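Local coordinates for MIP07328p (Drosophila melanogaster, PDB 6FKK), which acts as a transmembrane axon-guidance cue of the semaphorin family, probably repelling growing axons by binding receptors through its extracellular sema domain, at residues Gly101-Pro107 with Cys145-Pro149; Val415-Ile421 with Lys434-Glu440; Leu475-Ser479 with Asp492-Ala496. All coordinates share one frame; numbering follows the deposited sequence.

Contacts 1, 2 and 3 follow one another along the chain, each closing before the next opens. Contacts 1 and 2 belong to the sema domain but lie on opposite sides of the chain's centre, with centres about 38 Å apart and nearest atoms about 21 Å apart. Contact 1 joins loops beside one four-stranded antiparallel sheet; contact 2 pairs the last two strands of another. Contact 3, in the plexin repeat, has its centre only about 13 Å from that of contact 2 and touches it: Lys417 NZ lies 3.0 Å from His477 NE2, probably hydrogen-bonded, and Ile438 packs on Pro493. Contacts 2 and 3 thus probably help hold the plexin repeat against the sema propeller.

Contact 1. Residues Gly101-Pro107 with Cys145-Pro149; sequences GTNSYKP and CPYSP
Tyr105 and Pro107 pack against Tyr147 in a buried contact between two loops of the sema domain: 101-107 turns from strand 97-101 into strand 108-112, while the loop holding Cys145-Pro149 follows strand 135-140 of the same sheet. The interaction is mainly van der Waals. Over the centre of one face of the Tyr105 ring sits the carbonyl O of Tyr147, 3.5 Å above the ring plane. On the same face, near the ring's border, Tyr147 CB lies 3.6 Å from Tyr105 CD2, and the phenol ends with OH 3.4 Å from Ser148 CB. The ring reaches this peptide because CG is anti to the carbonyl carbon (chi1 -71°) on a backbone curled by positive phi at Asn103, Ser104 and Tyr105. Phe170 adds a further ring against Tyr105. With an alanine in place of Tyr105, the Tyr147 carbonyl would probably lose the ring that covers it, and a gap would be likely to open between the loops and Phe170.

The Tyr147 ring is held differently. Pro107 CD lies over its face in a CH-pi contact, 3.8 Å from the centroid and 24° off the normal, while Tyr105 O approaches its edge, 3.5 Å from Tyr147 CD2. Nearer the strands, Thr102 CG2 comes within 3.6 Å of Pro146 O, while Thr102 OG1 is hydrogen-bonded to Tyr85 N; Cys145 SG lies 3.7 Å from Gly101 N. The arrangement is that of a beta-propeller blade, in which the turn between its second and third strands packs on the chain leaving its fourth strand, 135-140.

Contact 2. Residues Val415-Ile421 with Lys434-Glu440; sequences VTKFINI and KTVVISE
Lys417 faces both Ile438 and Ser439, a classic beta bulge shifting the antiparallel register by one. Its carbonyl O takes Ile438 N at 2.8 Å, from 45° above the carbonyl plane, and Ser439 N only weakly; Lys417 N bonds Ser439 O. Beyond the bulge the pairing is regular, as at Ile419 N to Val436 O (3.0 Å).

Tight packing joins Ile419, Val436 and the bulge residue Ile438. Ile419 lies alongside Val436, CG1 to CB 3.7 Å, because CG1 sits between the backbone N and carbonyl carbon (chi1 65°); this puts CG2 4.0 Å from Ile438 CD1, the two crossing at about a right angle. The contact is more open along the outer strand's Thr435, Val437 and Glu440 and at the Ile421-Lys434 end, all partly exposed, while Phe418 stays buried. Thr435 CG2 meets Phe418 CD2 obliquely at 3.7 Å, and Thr416 OG1 gives a weak bond to Glu440 OE2 (3.1 Å), whose salt-bridge partner is Lys379.

Strand 432-442 is one of two outer strands of its four-stranded sheet. Strand 402-410 flanks strand 414-423 on its other side, Leu377 touches Phe418 and Thr435, and Leu490 and Gln491 cover Ile438 and Val436.

Contact 3. Residues Leu475-Ser479 with Asp492-Ala496; sequences LHHCS and DPICA
Cys478 and Cys495 are joined by a disulfide, the covalent part of this contact. Their SG atoms are 2.0 Å apart, and the C-S-S-C torsion of -85° sets the two halves nearly perpendicular. The bond ties the loop after strand 469-474 to the start of strand 495-498, with helix 484-489 in the span between.

The polar part is a hydrogen bond from His476 ND1 to Asp492 OD2, 2.8 Å long and nearly straight at 170°. The oxygen lies in the imidazole plane, at the ring edge, and is met on its syn side, although the ring and carboxylate planes are turned 65° apart. Asp492 CG is anti to the backbone N, which directs the carboxylate towards the histidine while its second oxygen, OD1, accepts from Ile494 N at 3.0 Å. That bond forms an Asx turn within the type I turn Asp492-Cys495, itself closed by Cys495 N to Asp492 O, and it helps fix the rotation of the carboxylate. On the far nitrogen, His476 NE2 is hydrogen-bonded to His392 ND1.

The apolar part centres on Ile494. Its CG2 lies over one face of the His476 ring in a CH-pi contact, 3.7 Å from the centroid, and also meets Cys478 SG at 3.5 Å.

Covalent, polar and apolar links thus lock the turn to the loop in the cysteine-rich manner of plexin repeats, and the buried carboxylate would probably polarise the His476 imidazole, whose other nitrogen reaches His392 on the propeller strand 386-396.

Contact 1. Residues Gly101-Pro107 with Cys145-Pro149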
loop_
_atom_site.group_PDB
_atom_site.type_symbol
_atom_site.label_atom_id
_atom_site.label_comp_id
_atom_site.label_asym_id
_atom_site.label_seq_id
_atom_site.Cartn_x
_atom_site.Cartn_y
_atom_site.Cartn_z
ATOM N N GLY A 101 16.994 9.109 -7.844
ATOM C CA GLY A 101 17.079 9.661 -6.508
ATOM C C GLY A 101 16.747 11.140 -6.505
ATOM O O GLY A 101 16.740 11.803 -7.545
ATOM N N THR A 102 16.475 11.652 -5.300
ATOM C CA THR A 102 16.100 13.056 -5.157
ATOM C C THR A 102 17.241 13.977 -5.570
ATOM O O THR A 102 17.015 14.991 -6.242
ATOM C CB THR A 102 15.675 13.346 -3.717
ATOM O OG1 THR A 102 16.820 13.290 -2.856
ATOM C CG2 THR A 102 14.649 12.325 -3.251
ATOM N N ASN A 103 18.471 13.644 -5.171
ATOM C CA ASN A 103 19.668 14.394 -5.557
ATOM C C ASN A 103 19.544 15.871 -5.178
ATOM O O ASN A 103 19.684 16.768 -6.013
ATOM C CB ASN A 103 19.959 14.225 -7.052
ATOM C CG ASN A 103 21.254 14.892 -7.480
ATOM O OD1 ASN A 103 22.195 15.010 -6.695
ATOM N ND2 ASN A 103 21.300 15.348 -8.727
ATOM N N SER A 104 19.266 16.115 -3.899
ATOM C CA SER A 104 19.204 17.467 -3.344
ATOM C C SER A 104 18.247 18.349 -4.141
ATOM O O SER A 104 18.606 19.426 -4.622
ATOM C CB SER A 104 20.601 18.087 -3.279
ATOM O OG SER A 104 21.499 17.245 -2.579
ATOM N N TYR A 105 17.010 17.867 -4.288
ATOM C CA TYR A 105 15.968 18.562 -5.043
ATOM C C TYR A 105 16.393 18.822 -6.486
ATOM O O TYR A 105 16.029 19.840 -7.083
ATOM C CB TYR A 105 15.554 19.865 -4.351
ATOM C CG TYR A 105 14.770 19.646 -3.073
ATOM C CD1 TYR A 105 15.394 19.184 -1.922
ATOM C CD2 TYR A 105 13.405 19.902 -3.020
ATOM C CE1 TYR A 105 14.681 18.981 -0.754
ATOM C CE2 TYR A 105 12.683 19.703 -1.856
ATOM C CZ TYR A 105 13.327 19.242 -0.726
ATOM O OH TYR A 105 12.615 19.042 0.435
ATOM N N LYS A 106 17.173 17.904 -7.050
ATOM C CA LYS A 106 17.545 17.925 -8.466
ATOM C C LYS A 106 17.463 16.495 -8.977
ATOM O O LYS A 106 18.482 15.867 -9.287
ATOM C CB LYS A 106 18.943 18.518 -8.655
ATOM C CG LYS A 106 19.339 18.784 -10.101
ATOM C CD LYS A 106 20.769 19.301 -10.186
ATOM C CE LYS A 106 21.159 19.648 -11.616
ATOM N NZ LYS A 106 21.139 18.462 -12.515
ATOM N N PRO A 107 16.251 15.943 -9.071
ATOM C CA PRO A 107 16.112 14.496 -9.289
ATOM C C PRO A 107 16.680 14.051 -10.630
ATOM O O PRO A 107 16.502 14.711 -11.656
ATOM C CB PRO A 107 14.597 14.272 -9.216
ATOM C CG PRO A 107 13.998 15.596 -9.540
ATOM C CD PRO A 107 14.945 16.618 -8.988
ATOM N N CYS A 145 10.596 11.232 -10.565
ATOM C CA CYS A 145 11.150 10.997 -9.246
ATOM C C CYS A 145 10.832 12.196 -8.362
ATOM O O CYS A 145 10.822 13.335 -8.850
ATOM C CB CYS A 145 12.668 10.781 -9.314
ATOM S SG CYS A 145 13.410 10.114 -7.811
ATOM N N PRO A 146 10.558 11.979 -7.077
ATOM C CA PRO A 146 10.251 13.107 -6.194
ATOM C C PRO A 146 11.497 13.912 -5.852
ATOM O O PRO A 146 12.634 13.478 -6.046
ATOM C CB PRO A 146 9.664 12.437 -4.948
ATOM C CG PRO A 146 10.255 11.073 -4.951
ATOM C CD PRO A 146 10.358 10.685 -6.402
ATOM N N TYR A 147 11.256 15.114 -5.332
ATOM C CA TYR A 147 12.333 16.009 -4.930
ATOM C C TYR A 147 12.744 15.820 -3.478
ATOM O O TYR A 147 13.901 16.081 -3.127
ATOM C CB TYR A 147 11.917 17.468 -5.140
ATOM C CG TYR A 147 11.809 17.902 -6.583
ATOM C CD1 TYR A 147 10.783 17.442 -7.397
ATOM C CD2 TYR A 147 12.722 18.799 -7.126
ATOM C CE1 TYR A 147 10.681 17.846 -8.712
ATOM C CE2 TYR A 147 12.626 19.211 -8.439
ATOM C CZ TYR A 147 11.605 18.731 -9.228
ATOM O OH TYR A 147 11.503 19.136 -10.539
ATOM N N SER A 148 11.822 15.373 -2.630
ATOM C CA SER A 148 12.022 15.271 -1.196
ATOM C C SER A 148 11.867 13.826 -0.736
ATOM O O SER A 148 11.141 13.048 -1.362
ATOM C CB SER A 148 11.015 16.159 -0.452
ATOM O OG SER A 148 11.100 15.988 0.951
ATOM N N PRO A 149 12.539 13.433 0.351
ATOM C CA PRO A 149 12.332 12.085 0.900
ATOM C C PRO A 149 10.934 11.846 1.447
ATOM O O PRO A 149 10.650 10.725 1.885
ATOM C CB PRO A 149 13.378 12.000 2.024
ATOM C CG PRO A 149 13.687 13.420 2.368
ATOM C CD PRO A 149 13.599 14.162 1.069
#

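Contact 2. Residues Val415-Ile421 with Lys434-Glu440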
loop_
_atom_site.group_PDB
_atom_site.type_symbol
_atom_site.label_atom_id
_atom_site.label_comp_id
_atom_site.label_asym_id
_atom_site.label_seq_id
_atom_site.Cartn_x
_atom_site.Cartn_y
_atom_site.Cartn_z
ATOM N N VAL A 415 2.659 -3.936 16.328
ATOM C CA VAL A 415 2.227 -4.755 15.204
ATOM C C VAL A 415 1.044 -5.597 15.658
ATOM O O VAL A 415 1.090 -6.210 16.731
ATOM C CB VAL A 415 3.363 -5.652 14.678
ATOM C CG1 VAL A 415 2.834 -6.622 13.632
ATOM C CG2 VAL A 415 4.487 -4.799 14.106
ATOM N N THR A 416 -0.011 -5.627 14.847
ATOM C CA THR A 416 -1.234 -6.352 15.165
ATOM C C THR A 416 -1.473 -7.430 14.117
ATOM O O THR A 416 -1.590 -7.127 12.925
ATOM C CB THR A 416 -2.433 -5.403 15.233
ATOM O OG1 THR A 416 -2.257 -4.479 16.314
ATOM C CG2 THR A 416 -3.720 -6.186 15.447
ATOM N N LYS A 417 -1.538 -8.682 14.564
ATOM C CA LYS A 417 -1.987 -9.793 13.738
ATOM C C LYS A 417 -3.472 -10.024 13.978
ATOM O O LYS A 417 -3.942 -9.945 15.117
ATOM C CB LYS A 417 -1.225 -11.079 14.063
ATOM C CG LYS A 417 0.286 -11.005 13.978
ATOM C CD LYS A 417 0.888 -12.304 14.505
ATOM C CE LYS A 417 2.385 -12.393 14.254
ATOM N NZ LYS A 417 3.146 -11.281 14.885
ATOM N N PHE A 418 -4.208 -10.319 12.909
ATOM C CA PHE A 418 -5.611 -10.679 13.062
ATOM C C PHE A 418 -6.097 -11.399 11.814
ATOM O O PHE A 418 -5.543 -11.239 10.723
ATOM C CB PHE A 418 -6.490 -9.453 13.351
ATOM C CG PHE A 418 -6.704 -8.551 12.165
ATOM C CD1 PHE A 418 -5.824 -7.515 11.898
ATOM C CD2 PHE A 418 -7.800 -8.722 11.333
ATOM C CE1 PHE A 418 -6.025 -6.678 10.816
ATOM C CE2 PHE A 418 -8.003 -7.891 10.249
ATOM C CZ PHE A 418 -7.115 -6.867 9.991
ATOM N N ILE A 419 -7.149 -12.197 11.998
ATOM C CA ILE A 419 -7.869 -12.838 10.907
ATOM C C ILE A 419 -9.347 -12.508 11.061
ATOM O O ILE A 419 -9.793 -12.008 12.094
ATOM C CB ILE A 419 -7.655 -14.365 10.868
ATOM C CG1 ILE A 419 -8.245 -15.017 12.120
ATOM C CG2 ILE A 419 -6.175 -14.698 10.725
ATOM C CD1 ILE A 419 -8.228 -16.528 12.085
ATOM N N ASN A 420 -10.111 -12.795 10.011
ATOM C CA ASN A 420 -11.543 -12.534 9.990
ATOM C C ASN A 420 -12.304 -13.842 9.850
ATOM O O ASN A 420 -11.893 -14.736 9.102
ATOM C CB ASN A 420 -11.921 -11.589 8.845
ATOM C CG ASN A 420 -11.397 -10.182 9.054
ATOM O OD1 ASN A 420 -10.596 -9.684 8.265
ATOM N ND2 ASN A 420 -11.853 -9.533 10.119
ATOM N N ILE A 421 -13.413 -13.950 10.575
ATOM C CA ILE A 421 -14.304 -15.100 10.497
ATOM C C ILE A 421 -15.715 -14.579 10.280
ATOM O O ILE A 421 -16.209 -13.765 11.071
ATOM C CB ILE A 421 -14.236 -15.976 11.760
ATOM C CG1 ILE A 421 -12.885 -16.692 11.845
ATOM C CG2 ILE A 421 -15.377 -16.980 11.777
ATOM C CD1 ILE A 421 -12.733 -17.544 13.083
ATOM N N LYS A 434 -16.622 -11.065 12.508
ATOM C CA LYS A 434 -15.859 -10.798 13.716
ATOM C C LYS A 434 -14.368 -10.782 13.400
ATOM O O LYS A 434 -13.919 -11.306 12.377
ATOM C CB LYS A 434 -16.163 -11.825 14.817
ATOM C CG LYS A 434 -15.734 -13.251 14.526
ATOM C CD LYS A 434 -16.082 -14.143 15.715
ATOM C CE LYS A 434 -15.586 -15.570 15.539
ATOM N NZ LYS A 434 -15.896 -16.406 16.737
ATOM N N THR A 435 -13.607 -10.157 14.295
ATOM C CA THR A 435 -12.175 -9.939 14.114
ATOM C C THR A 435 -11.426 -10.694 15.204
ATOM O O THR A 435 -11.492 -10.322 16.381
ATOM C CB THR A 435 -11.842 -8.447 14.155
ATOM O OG1 THR A 435 -12.555 -7.767 13.113
ATOM C CG2 THR A 435 -10.348 -8.226 13.969
ATOM N N VAL A 436 -10.717 -11.750 14.812
ATOM C CA VAL A 436 -9.933 -12.556 15.741
ATOM C C VAL A 436 -8.538 -11.942 15.802
ATOM O O VAL A 436 -7.720 -12.138 14.903
ATOM C CB VAL A 436 -9.885 -14.025 15.317
ATOM C CG1 VAL A 436 -9.082 -14.842 16.322
ATOM C CG2 VAL A 436 -11.294 -14.583 15.164
ATOM N N VAL A 437 -8.268 -11.192 16.867
ATOM C CA VAL A 437 -6.961 -10.572 17.053
ATOM C C VAL A 437 -5.992 -11.623 17.577
ATOM O O VAL A 437 -6.187 -12.174 18.664
ATOM C CB VAL A 437 -7.048 -9.374 18.007
ATOM C CG1 VAL A 437 -5.655 -8.861 18.336
ATOM C CG2 VAL A 437 -7.894 -8.273 17.392
ATOM N N ILE A 438 -4.944 -11.900 16.804
ATOM C CA ILE A 438 -3.968 -12.906 17.207
ATOM C C ILE A 438 -3.025 -12.349 18.266
ATOM O O ILE A 438 -2.852 -12.944 19.337
ATOM C CB ILE A 438 -3.198 -13.423 15.980
ATOM C CG1 ILE A 438 -4.161 -14.091 14.998
ATOM C CG2 ILE A 438 -2.103 -14.387 16.401
ATOM C CD1 ILE A 438 -3.506 -14.514 13.707
ATOM N N SER A 439 -2.401 -11.205 17.989
ATOM C CA SER A 439 -1.476 -10.603 18.940
ATOM C C SER A 439 -1.293 -9.130 18.609
ATOM O O SER A 439 -1.456 -8.711 17.461
ATOM C CB SER A 439 -0.116 -11.309 18.928
ATOM O OG SER A 439 0.574 -11.057 17.717
ATOM N N GLU A 440 -0.947 -8.354 19.635
ATOM C CA GLU A 440 -0.533 -6.963 19.466
ATOM C C GLU A 440 0.678 -6.742 20.360
ATOM O O GLU A 440 0.540 -6.653 21.583
ATOM C CB GLU A 440 -1.657 -5.986 19.816
ATOM C CG GLU A 440 -1.295 -4.528 19.555
ATOM C CD GLU A 440 -2.413 -3.561 19.908
ATOM O OE1 GLU A 440 -2.491 -3.138 21.082
ATOM O OE2 GLU A 440 -3.214 -3.226 19.010
#

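Contact 3. Residues Leu475-Ser479 with Asp492-Ala496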
loop_
_atom_site.group_PDB
_atom_site.type_symbol
_atom_site.label_atom_id
_atom_site.label_comp_id
_atom_site.label_asym_id
_atom_site.label_seq_id
_atom_site.Cartn_x
_atom_site.Cartn_y
_atom_site.Cartn_z
ATOM N N LEU A 475 7.335 -14.152 12.024
ATOM C CA LEU A 475 6.042 -14.014 11.362
ATOM C C LEU A 475 4.943 -14.743 12.126
ATOM O O LEU A 475 3.791 -14.295 12.132
ATOM C CB LEU A 475 6.131 -14.538 9.928
ATOM C CG LEU A 475 4.922 -14.324 9.017
ATOM C CD1 LEU A 475 4.811 -12.865 8.600
ATOM C CD2 LEU A 475 5.004 -15.232 7.803
ATOM N N HIS A 476 5.276 -15.859 12.769
ATOM C CA HIS A 476 4.328 -16.615 13.573
ATOM C C HIS A 476 5.053 -17.147 14.798
ATOM O O HIS A 476 6.136 -17.728 14.677
ATOM C CB HIS A 476 3.710 -17.765 12.771
ATOM C CG HIS A 476 2.901 -17.315 11.595
ATOM N ND1 HIS A 476 1.606 -16.855 11.714
ATOM C CD2 HIS A 476 3.198 -17.259 10.276
ATOM C CE1 HIS A 476 1.143 -16.535 10.519
ATOM N NE2 HIS A 476 2.090 -16.770 9.629
ATOM N N HIS A 477 4.453 -16.948 15.973
ATOM C CA HIS A 477 5.098 -17.262 17.241
ATOM C C HIS A 477 4.808 -18.677 17.723
ATOM O O HIS A 477 4.735 -18.903 18.939
ATOM C CB HIS A 477 4.674 -16.250 18.308
ATOM C CG HIS A 477 4.767 -14.823 17.863
ATOM N ND1 HIS A 477 5.934 -14.094 17.936
ATOM C CD2 HIS A 477 3.834 -13.988 17.349
ATOM C CE1 HIS A 477 5.718 -12.874 17.482
ATOM N NE2 HIS A 477 4.452 -12.783 17.118
ATOM N N CYS A 478 4.636 -19.640 16.814
ATOM C CA CYS A 478 4.359 -21.007 17.248
ATOM C C CYS A 478 5.535 -21.576 18.034
ATOM O O CYS A 478 5.359 -22.122 19.128
ATOM C CB CYS A 478 4.044 -21.906 16.050
ATOM S SG CYS A 478 2.844 -21.286 14.842
ATOM N N SER A 479 6.747 -21.449 17.491
ATOM C CA SER A 479 7.923 -22.020 18.136
ATOM C C SER A 479 8.382 -21.222 19.347
ATOM O O SER A 479 9.316 -21.654 20.032
ATOM C CB SER A 479 9.070 -22.128 17.130
ATOM O OG SER A 479 9.411 -20.856 16.609
ATOM N N ASP A 492 -3.834 -18.222 16.319
ATOM C CA ASP A 492 -3.189 -18.144 15.015
ATOM C C ASP A 492 -3.562 -19.382 14.209
ATOM O O ASP A 492 -3.355 -20.504 14.684
ATOM C CB ASP A 492 -1.667 -18.047 15.171
ATOM C CG ASP A 492 -0.957 -17.624 13.886
ATOM O OD1 ASP A 492 -1.285 -18.155 12.804
ATOM O OD2 ASP A 492 -0.059 -16.756 13.964
ATOM N N PRO A 493 -4.123 -19.226 13.005
ATOM C CA PRO A 493 -4.529 -20.408 12.224
ATOM C C PRO A 493 -3.378 -21.330 11.863
ATOM O O PRO A 493 -3.629 -22.465 11.441
ATOM C CB PRO A 493 -5.163 -19.796 10.965
ATOM C CG PRO A 493 -4.572 -18.427 10.871
ATOM C CD PRO A 493 -4.389 -17.969 12.287
ATOM N N ILE A 494 -2.133 -20.889 12.029
ATOM C CA ILE A 494 -0.983 -21.696 11.646
ATOM C C ILE A 494 -0.372 -22.459 12.820
ATOM O O ILE A 494 0.389 -23.412 12.591
ATOM C CB ILE A 494 0.082 -20.815 10.961
ATOM C CG1 ILE A 494 0.815 -21.598 9.875
ATOM C CG2 ILE A 494 1.065 -20.262 11.978
ATOM C CD1 ILE A 494 1.623 -20.715 8.956
ATOM N N CYS A 495 -0.682 -22.082 14.059
ATOM C CA CYS A 495 -0.175 -22.776 15.237
ATOM C C CYS A 495 -1.231 -23.749 15.749
ATOM O O CYS A 495 -2.396 -23.375 15.922
ATOM C CB CYS A 495 0.209 -21.799 16.352
ATOM S SG CYS A 495 1.337 -20.441 15.913
ATOM N N ALA A 496 -0.820 -24.991 15.987
ATOM C CA ALA A 496 -1.675 -26.001 16.591
ATOM C C ALA A 496 -0.881 -26.727 17.666
ATOM O O ALA A 496 0.350 -26.780 17.623
ATOM C CB ALA A 496 -2.209 -26.993 15.549
#